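Local coordinates for putative ABC transporter subunit, substrate-binding component (Rhodopseudomonas palustris, PDB 4EVQ), which binds 4-hydroxybenzoate and probably delivers it, and related benzoate derivatives, to an ABC transporter for uptake into the cell, at residues Gly27-Leu32 / Ile188-Val193; Pro68-Leu73 / Ser92-Ala97; Ala212-Ser215 / Lys221-Lys224. All coordinates share one frame; numbering follows the deposited sequence.

Interaction 1 of 3, residues Gly27-Leu32 / Ile188-Val193. With PHB (p-hydroxybenzoic acid), chain H; ACT (acetate ion), chain G.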
ATOM      1  N   GLY A  27       4.647  16.360   3.897  1.00 12.59           N
ATOM      2  CA  GLY A  27       3.335  16.189   4.461  1.00 12.60           C
ATOM      3  C   GLY A  27       3.137  14.868   5.172  1.00 11.01           C
ATOM      4  O   GLY A  27       4.079  14.127   5.541  1.00 11.49           O
ATOM      5  N   THR A  28       1.862  14.555   5.336  1.00 10.99           N
ATOM      6  CA  THR A  28       1.513  13.506   6.269  1.00 11.99           C
ATOM      7  C   THR A  28       2.034  12.110   5.843  1.00 11.46           C
ATOM      8  O   THR A  28       2.346  11.255   6.671  1.00 11.98           O
ATOM      9  CB  THR A  28       0.029  13.499   6.524  1.00 15.41           C
ATOM     10  OG1 THR A  28      -0.236  12.785   7.756  1.00 17.42           O
ATOM     11  CG2 THR A  28      -0.685  12.797   5.464  1.00 17.64           C
ATOM     12  N   TYR A  29       2.193  11.901   4.543  1.00  9.23           N
ATOM     13  CA  TYR A  29       2.651  10.629   4.064  1.00  9.79           C
ATOM     14  C   TYR A  29       4.125  10.613   3.648  1.00  9.44           C
ATOM     15  O   TYR A  29       4.596   9.677   3.029  1.00  8.97           O
ATOM     16  CB  TYR A  29       1.744  10.181   2.928  1.00  8.80           C
ATOM     17  CG  TYR A  29       0.351   9.685   3.339  1.00  7.45           C
ATOM     18  CD1 TYR A  29       0.094   9.115   4.565  1.00  7.51           C
ATOM     19  CD2 TYR A  29      -0.700   9.738   2.436  1.00  8.12           C
ATOM     20  CE1 TYR A  29      -1.158   8.599   4.862  1.00  7.77           C
ATOM     21  CE2 TYR A  29      -1.956   9.262   2.732  1.00  7.23           C
ATOM     22  CZ  TYR A  29      -2.188   8.678   3.949  1.00  7.46           C
ATOM     23  OH  TYR A  29      -3.420   8.143   4.268  1.00  7.73           O
ATOM     24  N   ALA A  30       4.867  11.654   4.024  1.00  8.80           N
ATOM     25  CA  ALA A  30       6.295  11.673   3.746  1.00  9.48           C
ATOM     26  C   ALA A  30       7.058  10.375   4.170  1.00  9.51           C
ATOM     27  O   ALA A  30       7.908   9.931   3.433  1.00 10.56           O
ATOM     28  CB  ALA A  30       6.944  12.918   4.395  1.00 10.37           C
ATOM     29  N   PRO A  31       6.747   9.778   5.325  1.00  8.95           N
ATOM     30  CA  PRO A  31       7.486   8.553   5.662  1.00  9.09           C
ATOM     31  C   PRO A  31       7.196   7.384   4.731  1.00  9.03           C
ATOM     32  O   PRO A  31       8.080   6.529   4.520  1.00 10.01           O
ATOM     33  CB  PRO A  31       7.006   8.208   7.068  1.00 10.90           C
ATOM     34  CG  PRO A  31       6.393   9.455   7.563  1.00 14.10           C
ATOM     35  CD  PRO A  31       5.890  10.216   6.444  1.00 11.49           C
ATOM     36  N   LEU A  32       5.996   7.383   4.158  1.00  7.43           N
ATOM     37  CA  LEU A  32       5.641   6.327   3.196  1.00  7.64           C
ATOM     38  C   LEU A  32       6.384   6.587   1.872  1.00  8.47           C
ATOM     39  O   LEU A  32       6.892   5.660   1.265  1.00  9.13           O
ATOM     40  CB  LEU A  32       4.128   6.296   2.947  1.00  7.32           C
ATOM     41  CG  LEU A  32       3.247   5.672   4.036  1.00  8.18           C
ATOM     42  CD1 LEU A  32       3.332   6.407   5.378  1.00 10.07           C
ATOM     43  CD2 LEU A  32       1.823   5.600   3.556  1.00  8.88           C
ATOM     44  N   ILE A 188     -12.932  11.516   9.901  1.00  9.82           N
ATOM     45  CA  ILE A 188     -12.098  12.598  10.341  1.00 10.58           C
ATOM     46  C   ILE A 188     -11.618  13.277   9.052  1.00  8.37           C
ATOM     47  O   ILE A 188     -11.219  12.579   8.090  1.00  8.68           O
ATOM     48  CB  ILE A 188     -10.823  11.949  11.102  1.00 10.34           C
ATOM     49  CG1 ILE A 188     -11.268  11.096  12.288  1.00 13.02           C
ATOM     50  CG2 ILE A 188      -9.884  12.974  11.549  1.00 11.57           C
ATOM     51  CD1 ILE A 188     -11.896  11.883  13.437  1.00 16.02           C
ATOM     52  N   ALA A 189     -11.576  14.611   8.967  1.00  9.64           N
ATOM     53  CA  ALA A 189     -11.050  15.257   7.765  1.00  9.31           C
ATOM     54  C   ALA A 189      -9.572  14.900   7.561  1.00  8.14           C
ATOM     55  O   ALA A 189      -8.829  14.862   8.521  1.00  9.52           O
ATOM     56  CB  ALA A 189     -11.146  16.774   7.953  1.00 12.26           C
ATOM     57  N   PHE A 190      -9.135  14.662   6.324  1.00  9.77           N
ATOM     58  CA  PHE A 190      -7.744  14.282   6.053  1.00  9.24           C
ATOM     59  C   PHE A 190      -6.873  15.544   5.972  1.00  9.53           C
ATOM     60  O   PHE A 190      -7.231  16.488   5.282  1.00 11.55           O
ATOM     61  CB  PHE A 190      -7.662  13.565   4.699  1.00  9.55           C
ATOM     62  CG  PHE A 190      -6.275  13.190   4.307  1.00  8.64           C
ATOM     63  CD1 PHE A 190      -5.672  12.085   4.818  1.00  9.80           C
ATOM     64  CD2 PHE A 190      -5.564  13.950   3.401  1.00 11.14           C
ATOM     65  CE1 PHE A 190      -4.417  11.737   4.490  1.00  9.53           C
ATOM     66  CE2 PHE A 190      -4.290  13.583   3.027  1.00 10.46           C
ATOM     67  CZ  PHE A 190      -3.713  12.467   3.574  1.00  9.69           C
ATOM     68  N   PRO A 191      -5.718  15.564   6.643  1.00  9.64           N
ATOM     69  CA  PRO A 191      -5.092  14.590   7.534  1.00 10.32           C
ATOM     70  C   PRO A 191      -5.157  15.034   9.003  1.00  9.82           C
ATOM     71  O   PRO A 191      -4.146  15.021   9.693  1.00 11.84           O
ATOM     72  CB  PRO A 191      -3.677  14.620   7.059  1.00 13.48           C
ATOM     73  CG  PRO A 191      -3.448  16.072   6.731  1.00 13.91           C
ATOM     74  CD  PRO A 191      -4.754  16.602   6.214  1.00 11.10           C
ATOM     75  N   ASP A 192      -6.340  15.402   9.476  1.00  9.09           N
ATOM     76  CA  ASP A 192      -6.472  15.833  10.867  1.00  9.53           C
ATOM     77  C   ASP A 192      -6.166  14.685  11.820  1.00  9.10           C
ATOM     78  O   ASP A 192      -6.451  13.508  11.524  1.00  9.64           O
ATOM     79  CB  ASP A 192      -7.878  16.404  11.070  1.00 12.78           C
ATOM     80  CG  ASP A 192      -8.003  17.249  12.322  1.00 19.13           C
ATOM     81  OD1 ASP A 192      -7.599  18.401  12.288  1.00 23.93           O
ATOM     82  OD2 ASP A 192      -8.511  16.783  13.329  1.00 21.43           O
ATOM     83  N   VAL A 193      -5.635  15.018  12.987  1.00  9.42           N
ATOM     84  CA  VAL A 193      -5.290  14.036  13.995  1.00 10.70           C
ATOM     85  C   VAL A 193      -5.892  14.362  15.366  1.00 10.22           C
ATOM     86  O   VAL A 193      -5.396  13.928  16.400  1.00 11.98           O
ATOM     87  CB  VAL A 193      -3.811  13.813  14.089  1.00 12.01           C
ATOM     88  CG1 VAL A 193      -3.263  13.321  12.763  1.00 13.23           C
ATOM     89  CG2 VAL A 193      -3.053  15.107  14.449  1.00 13.34           C
TER
HETATM   90  C1' PHB H 406      -4.095   5.376  -0.134  1.00  6.09           C
HETATM   91  O1' PHB H 406      -4.459   6.574  -0.155  1.00  6.61           O
HETATM   92  O2' PHB H 406      -4.393   4.542  -1.078  1.00  7.16           O
HETATM   93  C1  PHB H 406      -3.283   4.823   0.970  1.00  5.93           C
HETATM   94  C2  PHB H 406      -2.494   5.684   1.733  1.00  6.44           C
HETATM   95  C3  PHB H 406      -1.745   5.176   2.783  1.00  6.91           C
HETATM   96  C4  PHB H 406      -1.798   3.852   3.069  1.00  6.92           C
HETATM   97  C5  PHB H 406      -2.555   2.975   2.313  1.00  6.17           C
HETATM   98  C6  PHB H 406      -3.290   3.484   1.284  1.00  6.48           C
HETATM   99  O4  PHB H 406      -1.080   3.340   4.087  1.00 13.73           O
HETATM  100  C   ACT G 405      -1.089  16.530   3.343  1.00 21.01           C
HETATM  101  O   ACT G 405      -1.212  17.403   4.244  1.00 23.20           O
HETATM  102  OXT ACT G 405      -0.048  15.797   3.318  1.00 18.93           O
HETATM  103  CH3 ACT G 405      -2.133  16.378   2.301  1.00 20.62           C
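F190 meets T28 and Y29 at the tight end of this contact. Its ring tip reaches both: CZ of F190 lies 3.6 Å from CG2 of T28, and CE1 of F190 lies 3.7 Å from OH of Y29. The Y29 and F190 rings meet obliquely, with centroids 5.5 Å apart and planes at 48°. With CG opposite the backbone N (chi1 178°), the F190 ring extends from the loop and its end comes up to Y29. The T28 methyl CG2 also sits above the rim of the Y29 ring. One face of Y29 lies against the bound 4-hydroxybenzoate, with CZ of Y29 3.7 Å from ligand C3. The Y29 hydroxyl is hydrogen-bonded to Y161.

The protein has the two-lobed periplasmic binding protein fold. G27-L32 belongs to one lobe and leads into helix 30-46, with Y29 as N-cap residue. I188-V193 follows strand 181-188 of the other lobe. The contact therefore bridges the two lobes beside the ligand, consistent with a closed, ligand-loaded form.

The outer side is looser. P191, after a cis peptide bond, is exposed and touches T28 through CB, 3.8 Å from T28 CG2. An acetate ion, probably from the crystallisation liquor, lies here. Its OXT accepts a nearly straight bond from T28 N (3.0 Å, 164°), and acetate CH3 lies 3.6 Å from CE2 of F190.

Interaction 2 of 3, residues Pro68-Leu73 / Ser92-Ala97. With PHB (p-hydroxybenzoic acid), chain H.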
ATOM      1  N   PRO A  68      -5.407  18.150  -6.051  1.00 13.98           N
ATOM      2  CA  PRO A  68      -5.525  19.270  -6.989  1.00 15.93           C
ATOM      3  C   PRO A  68      -4.269  19.509  -7.824  1.00 16.57           C
ATOM      4  O   PRO A  68      -4.389  20.190  -8.859  1.00 18.26           O
ATOM      5  CB  PRO A  68      -5.797  20.458  -6.053  1.00 17.33           C
ATOM      6  CG  PRO A  68      -6.494  19.848  -4.919  1.00 16.83           C
ATOM      7  CD  PRO A  68      -5.729  18.571  -4.673  1.00 14.49           C
ATOM      8  N   LYS A  69      -3.116  19.007  -7.379  1.00 14.91           N
ATOM      9  CA  LYS A  69      -1.880  19.174  -8.145  1.00 14.64           C
ATOM     10  C   LYS A  69      -1.528  17.993  -9.015  1.00 12.17           C
ATOM     11  O   LYS A  69      -0.535  18.038  -9.746  1.00 14.01           O
ATOM     12  CB  LYS A  69      -0.727  19.471  -7.197  1.00 17.66           C
ATOM     13  CG  LYS A  69      -0.971  20.737  -6.371  1.00 20.04           C
ATOM     14  CD  LYS A  69       0.266  21.149  -5.628  1.00 23.02           C
ATOM     15  CE  LYS A  69       0.154  22.583  -5.122  1.00 25.59           C
ATOM     16  NZ  LYS A  69       1.367  23.031  -4.389  1.00 27.05           N
ATOM     17  N   ALA A  70      -2.280  16.899  -8.896  1.00 11.82           N
ATOM     18  CA  ALA A  70      -1.896  15.648  -9.496  1.00 12.43           C
ATOM     19  C   ALA A  70      -1.796  15.727 -11.005  1.00 11.27           C
ATOM     20  O   ALA A  70      -0.850  15.206 -11.573  1.00 12.47           O
ATOM     21  CB  ALA A  70      -2.868  14.541  -9.087  1.00 12.98           C
ATOM     22  N   THR A  71      -2.750  16.369 -11.661  1.00 12.83           N
ATOM     23  CA  THR A  71      -2.692  16.451 -13.138  1.00 14.36           C
ATOM     24  C   THR A  71      -1.465  17.195 -13.616  1.00 14.61           C
ATOM     25  O   THR A  71      -0.764  16.750 -14.516  1.00 15.25           O
ATOM     26  CB  THR A  71      -3.947  17.113 -13.664  1.00 16.83           C
ATOM     27  OG1 THR A  71      -5.042  16.213 -13.401  1.00 17.67           O
ATOM     28  CG2 THR A  71      -3.885  17.411 -15.178  1.00 20.70           C
ATOM     29  N   GLU A  72      -1.182  18.329 -12.996  1.00 15.29           N
ATOM     30  CA  GLU A  72      -0.072  19.150 -13.462  1.00 17.16           C
ATOM     31  C   GLU A  72       1.277  18.491 -13.177  1.00 15.92           C
ATOM     32  O   GLU A  72       2.194  18.559 -13.987  1.00 16.01           O
ATOM     33  CB  GLU A  72      -0.173  20.556 -12.854  1.00 19.50           C
ATOM     34  CG  GLU A  72       0.104  20.605 -11.366  1.00 24.70           C
ATOM     35  CD  GLU A  72      -0.296  21.901 -10.670  1.00 28.59           C
ATOM     36  OE1 GLU A  72      -1.513  22.126 -10.440  1.00 29.28           O
ATOM     37  OE2 GLU A  72       0.615  22.673 -10.284  1.00 31.48           O
ATOM     38  N   LEU A  73       1.399  17.803 -12.049  1.00 13.64           N
ATOM     39  CA  LEU A  73       2.650  17.112 -11.718  1.00 13.46           C
ATOM     40  C   LEU A  73       2.880  15.893 -12.589  1.00 12.93           C
ATOM     41  O   LEU A  73       4.001  15.659 -13.057  1.00 14.75           O
ATOM     42  CB  LEU A  73       2.713  16.782 -10.232  1.00 13.00           C
ATOM     43  CG  LEU A  73       2.726  18.029  -9.341  1.00 13.11           C
ATOM     44  CD1 LEU A  73       2.701  17.588  -7.912  1.00 14.97           C
ATOM     45  CD2 LEU A  73       3.955  18.920  -9.623  1.00 14.80           C
ATOM     46  N   SER A  92      -4.544   7.718  -2.728  1.00  7.06           N
ATOM     47  CA  SER A  92      -5.429   7.233  -3.774  1.00  7.83           C
ATOM     48  C   SER A  92      -6.037   8.309  -4.628  1.00  8.00           C
ATOM     49  O   SER A  92      -6.275   8.084  -5.803  1.00  8.96           O
ATOM     50  CB  SER A  92      -6.572   6.413  -3.182  1.00  8.43           C
ATOM     51  OG  SER A  92      -6.205   5.089  -2.885  1.00  7.87           O
ATOM     52  N   GLY A  93      -6.341   9.465  -4.059  1.00  8.46           N
ATOM     53  CA  GLY A  93      -6.887  10.543  -4.865  1.00  8.92           C
ATOM     54  C   GLY A  93      -5.864  11.088  -5.869  1.00  9.65           C
ATOM     55  O   GLY A  93      -6.219  11.343  -7.026  1.00 10.99           O
ATOM     56  N   VAL A  94      -4.616  11.267  -5.450  1.00  9.93           N
ATOM     57  CA  VAL A  94      -3.575  11.659  -6.410  1.00  9.71           C
ATOM     58  C   VAL A  94      -3.388  10.576  -7.447  1.00  9.79           C
ATOM     59  O   VAL A  94      -3.295  10.861  -8.644  1.00  9.69           O
ATOM     60  CB  VAL A  94      -2.233  11.912  -5.681  1.00  9.53           C
ATOM     61  CG1 VAL A  94      -1.092  12.293  -6.644  1.00 10.08           C
ATOM     62  CG2 VAL A  94      -2.386  12.951  -4.610  1.00  9.72           C
ATOM     63  N   ALA A  95      -3.305   9.328  -7.010  1.00  9.32           N
ATOM     64  CA  ALA A  95      -3.044   8.226  -7.925  1.00  8.80           C
ATOM     65  C   ALA A  95      -4.098   8.059  -8.981  1.00  8.64           C
ATOM     66  O   ALA A  95      -3.757   7.750 -10.143  1.00 10.30           O
ATOM     67  CB  ALA A  95      -2.872   6.941  -7.164  1.00  9.69           C
HETATM   68  N   MSE A  96      -5.362   8.262  -8.657  0.59 10.86           N
HETATM   69  CA  MSE A  96      -6.376   8.060  -9.686  0.59 12.51           C
HETATM   70  C   MSE A  96      -6.275   9.149 -10.774  0.59 11.99           C
HETATM   71  O   MSE A  96      -6.502   8.892 -11.967  0.59 12.26           O
HETATM   72  CB  MSE A  96      -7.780   7.955  -9.086  0.59 16.58           C
HETATM   73  CG  MSE A  96      -8.295   9.186  -8.465  0.59 19.19           C
HETATM   74 SE   MSE A  96     -10.082   8.823  -7.756  0.35 22.27          SE
HETATM   75  CE  MSE A  96      -9.660   7.652  -6.291  0.59 17.41           C
ATOM     76  N   ALA A  97      -5.884  10.351 -10.393  1.00 11.52           N
ATOM     77  CA  ALA A  97      -5.688  11.405 -11.381  1.00 11.55           C
ATOM     78  C   ALA A  97      -4.450  11.124 -12.212  1.00 11.44           C
ATOM     79  O   ALA A  97      -4.432  11.392 -13.430  1.00 13.50           O
ATOM     80  CB  ALA A  97      -5.561  12.729 -10.640  1.00 12.04           C
TER
HETATM   81  C1' PHB H 406      -4.095   5.376  -0.134  1.00  6.09           C
HETATM   82  O1' PHB H 406      -4.459   6.574  -0.155  1.00  6.61           O
HETATM   83  O2' PHB H 406      -4.393   4.542  -1.078  1.00  7.16           O
HETATM   84  C1  PHB H 406      -3.283   4.823   0.970  1.00  5.93           C
HETATM   85  C2  PHB H 406      -2.494   5.684   1.733  1.00  6.44           C
HETATM   86  C3  PHB H 406      -1.745   5.176   2.783  1.00  6.91           C
HETATM   87  C4  PHB H 406      -1.798   3.852   3.069  1.00  6.92           C
HETATM   88  C5  PHB H 406      -2.555   2.975   2.313  1.00  6.17           C
HETATM   89  C6  PHB H 406      -3.290   3.484   1.284  1.00  6.48           C
HETATM   90  O4  PHB H 406      -1.080   3.340   4.087  1.00 13.73           O
HETATM   91  O   HOH W   1      -5.953  13.556 -14.281  1.00 19.34           O
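The A70 methyl points toward helix 92-97 and meets A97 and V94 there. The A97 methyl points back, so the two methyls face each other, CB of A70 to CB of A97 at 3.6 Å. V94 comes in from the side. Its CG1 lies anti to the backbone N (chi1 179°), and this brings the CG1 branch to the A70 methyl, with V94 CG1 3.8 Å from A70 CB. The A70 methyl also rests near the backbone of the other helix, 3.7 Å from O of V94. With such small side chains between them, the short axes approach to 8.2 Å and cross at -36°, running in broadly the same direction.

T71 is solvent-exposed, at the edge of the contact. Its hydroxyl reaches the other helix through one water, which lies 2.9 Å from T71 OG1 and donates to O of A97.

Both helices pack beside the six-stranded sheet of one lobe of the binding protein. S92 begins helix 92-105 on the side away from A70. Its backbone N donates to ligand O1' (2.8 Å, 151°), and its OG donates to O2' at 2.6 Å. Backbone N and OG of S92 thus take one carboxylate oxygen each.

The direct contact between the helices is apolar, and its polar link is a water at the edge. The carboxylate lies at the N-terminal end of helix 92-105, whose dipole would probably help to stabilise the negative charge.

Interaction 3 of 3, residues Ala212-Ser215 / Lys221-Lys224. With PHB (p-hydroxybenzoic acid), chain H; SO4 (sulfate ion), chain F.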
ATOM      1  N   ALA A 212     -10.038   0.626  12.132  1.00  7.28           N
ATOM      2  CA  ALA A 212      -9.479   1.934  11.806  1.00  7.56           C
ATOM      3  C   ALA A 212      -8.496   1.836  10.657  1.00  7.80           C
ATOM      4  O   ALA A 212      -7.660   0.943  10.605  1.00  8.05           O
ATOM      5  CB  ALA A 212      -8.778   2.535  13.025  1.00  9.12           C
ATOM      6  N   PHE A 213      -8.600   2.820   9.783  1.00  7.25           N
ATOM      7  CA  PHE A 213      -7.560   3.044   8.783  1.00  6.93           C
ATOM      8  C   PHE A 213      -6.971   4.429   8.980  1.00  6.67           C
ATOM      9  O   PHE A 213      -7.663   5.457   8.780  1.00  7.33           O
ATOM     10  CB  PHE A 213      -7.985   2.869   7.313  1.00  7.21           C
ATOM     11  CG  PHE A 213      -6.958   3.467   6.334  1.00  7.50           C
ATOM     12  CD1 PHE A 213      -5.702   2.933   6.250  1.00  7.06           C
ATOM     13  CD2 PHE A 213      -7.234   4.611   5.601  1.00  8.01           C
ATOM     14  CE1 PHE A 213      -4.721   3.508   5.449  1.00  7.82           C
ATOM     15  CE2 PHE A 213      -6.230   5.209   4.805  1.00  8.94           C
ATOM     16  CZ  PHE A 213      -4.985   4.639   4.747  1.00  8.97           C
ATOM     17  N   PHE A 214      -5.708   4.434   9.380  1.00  6.98           N
ATOM     18  CA  PHE A 214      -4.835   5.628   9.369  1.00  7.09           C
ATOM     19  C   PHE A 214      -3.467   5.069   8.992  1.00  6.81           C
ATOM     20  O   PHE A 214      -3.233   3.851   9.014  1.00  8.28           O
ATOM     21  CB  PHE A 214      -4.768   6.307  10.744  1.00  7.86           C
ATOM     22  CG  PHE A 214      -6.067   6.877  11.170  1.00  8.08           C
ATOM     23  CD1 PHE A 214      -6.552   8.028  10.621  1.00  7.94           C
ATOM     24  CD2 PHE A 214      -6.860   6.214  12.096  1.00  8.51           C
ATOM     25  CE1 PHE A 214      -7.786   8.514  10.921  1.00  8.16           C
ATOM     26  CE2 PHE A 214      -8.087   6.676  12.403  1.00  8.96           C
ATOM     27  CZ  PHE A 214      -8.580   7.823  11.841  1.00  8.44           C
ATOM     28  N   SER A 215      -2.540   5.942   8.615  1.00  7.72           N
ATOM     29  CA  SER A 215      -1.209   5.510   8.256  1.00  7.80           C
ATOM     30  C   SER A 215      -0.245   6.682   8.458  1.00  9.53           C
ATOM     31  O   SER A 215      -0.658   7.823   8.379  1.00 10.47           O
ATOM     32  CB  SER A 215      -1.264   5.039   6.779  1.00 11.73           C
ATOM     33  OG  SER A 215      -0.048   4.575   6.310  1.00 17.24           O
ATOM     34  N   LYS A 221      -0.299   8.570  16.295  1.00  8.61           N
ATOM     35  CA  LYS A 221      -1.073   9.361  17.218  1.00  8.88           C
ATOM     36  C   LYS A 221      -2.371   8.690  17.550  1.00  8.61           C
ATOM     37  O   LYS A 221      -2.779   8.681  18.717  1.00 10.28           O
ATOM     38  CB  LYS A 221      -1.267  10.779  16.696  1.00 10.25           C
ATOM     39  CG  LYS A 221      -1.891  11.710  17.759  1.00 13.02           C
ATOM     40  CD  LYS A 221      -1.890  13.116  17.242  1.00 15.22           C
ATOM     41  CE  LYS A 221      -2.369  14.080  18.342  1.00 16.82           C
ATOM     42  NZ  LYS A 221      -3.771  13.785  18.700  1.00 16.48           N
ATOM     43  N   PHE A 222      -3.028   8.093  16.586  1.00  9.15           N
ATOM     44  CA  PHE A 222      -4.281   7.389  16.823  1.00  8.68           C
ATOM     45  C   PHE A 222      -4.049   6.269  17.809  1.00  8.83           C
ATOM     46  O   PHE A 222      -4.831   6.076  18.752  1.00  9.13           O
ATOM     47  CB  PHE A 222      -4.897   6.855  15.523  1.00  9.49           C
ATOM     48  CG  PHE A 222      -6.209   6.212  15.752  1.00  8.89           C
ATOM     49  CD1 PHE A 222      -7.353   6.974  15.855  1.00  9.32           C
ATOM     50  CD2 PHE A 222      -6.307   4.850  15.906  1.00  9.96           C
ATOM     51  CE1 PHE A 222      -8.598   6.382  16.151  1.00 10.16           C
ATOM     52  CE2 PHE A 222      -7.531   4.261  16.194  1.00 10.33           C
ATOM     53  CZ  PHE A 222      -8.665   5.017  16.297  1.00 10.44           C
ATOM     54  N   ILE A 223      -3.024   5.476  17.615  1.00  8.32           N
ATOM     55  CA  ILE A 223      -2.728   4.347  18.498  1.00  9.48           C
ATOM     56  C   ILE A 223      -2.515   4.834  19.921  1.00  8.74           C
ATOM     57  O   ILE A 223      -3.048   4.260  20.864  1.00 10.33           O
ATOM     58  CB  ILE A 223      -1.486   3.578  17.976  1.00  9.45           C
ATOM     59  CG1 ILE A 223      -1.854   2.818  16.698  1.00  9.80           C
ATOM     60  CG2 ILE A 223      -0.886   2.663  19.047  1.00  9.45           C
ATOM     61  CD1 ILE A 223      -0.663   2.306  15.991  1.00 12.02           C
ATOM     62  N   LYS A 224      -1.720   5.888  20.079  0.51  9.42           N
ATOM     63  CA  LYS A 224      -1.437   6.463  21.399  0.51 10.47           C
ATOM     64  C   LYS A 224      -2.715   6.956  22.040  0.51 11.21           C
ATOM     65  O   LYS A 224      -3.009   6.633  23.221  0.51 12.21           O
ATOM     66  CB  LYS A 224      -0.419   7.594  21.249  0.51 12.91           C
ATOM     67  CG  LYS A 224       0.970   7.060  20.910  0.51 15.10           C
ATOM     68  CD  LYS A 224       2.128   8.064  20.971  0.51 18.20           C
ATOM     69  CE  LYS A 224       3.476   7.249  21.006  0.51 20.97           C
ATOM     70  NZ  LYS A 224       4.782   7.980  21.144  0.51 23.54           N
TER
HETATM   71  C1' PHB H 406      -4.095   5.376  -0.134  1.00  6.09           C
HETATM   72  O1' PHB H 406      -4.459   6.574  -0.155  1.00  6.61           O
HETATM   73  O2' PHB H 406      -4.393   4.542  -1.078  1.00  7.16           O
HETATM   74  C1  PHB H 406      -3.283   4.823   0.970  1.00  5.93           C
HETATM   75  C2  PHB H 406      -2.494   5.684   1.733  1.00  6.44           C
HETATM   76  C3  PHB H 406      -1.745   5.176   2.783  1.00  6.91           C
HETATM   77  C4  PHB H 406      -1.798   3.852   3.069  1.00  6.92           C
HETATM   78  C5  PHB H 406      -2.555   2.975   2.313  1.00  6.17           C
HETATM   79  C6  PHB H 406      -3.290   3.484   1.284  1.00  6.48           C
HETATM   80  O4  PHB H 406      -1.080   3.340   4.087  1.00 13.73           O
HETATM   81  S   SO4 F 404       2.727  10.078  24.313  0.72 36.32           S
HETATM   82  O1  SO4 F 404       3.027  10.872  25.503  0.72 36.72           O
HETATM   83  O2  SO4 F 404       2.113  10.885  23.263  0.72 36.07           O
HETATM   84  O3  SO4 F 404       1.766   9.021  24.649  0.72 37.87           O
HETATM   85  O4  SO4 F 404       3.929   9.417  23.788  0.72 35.63           O
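F214 and F222 form the nearest CA pair, 7.7 Å apart, where the chain leaves strand 209-213 and returns in helix 217-228. Their side chains cross at about a right angle. The F214 ring reaches over one face of F222, toward its rim, and CE2 of F214 lies 3.5 Å from CD1 of F222. The rings are oblique, with centroids 4.8 Å apart and planes at 31°. CG of F222 sits opposite the backbone N (chi1 -176°), which extends the ring from the helix to the strand. The opposite corner of the ring meets A212 obliquely, CE2 of F222 to CB of A212 at 3.8 Å. Replacing F222 with alanine would probably open a gap beside F214 and A212, with one side of the F214 ring left without its partner.

F213 points away from the helix, and its ring edge meets the 4-hydroxybenzoate, CZ of F213 to ligand C4 at 3.7 Å. S215 OG accepts a bond from ligand O4 at 2.7 Å.

The contact lies within a beta-alpha-beta unit that continues into strand 235-238. F222 packs there on L235 and on V157 of strand 153-159, while F195 meets both F214 and F222 edge-to-face.

Overall arrangement
The touching residues of interaction 3 are all buried, whereas interactions 1 and 2 are partly buried and reach solvent. Interactions 2 and 3 each join elements within one lobe, and interaction 1 joins the two lobes. Interactions 1 and 3 touch: V193 O is probably bonded to K221 NZ, and L32 and Y29 pack on S215. Interaction 2 stands apart, with its centre about 24 Å from that of interaction 3. All three reach the same ligand. S92 of interaction 2 holds its carboxylate, S215 of interaction 3 its hydroxyl, and Y29 of interaction 1 covers its ring. Small methyls pack interaction 2, while aromatic rings dominate the other two.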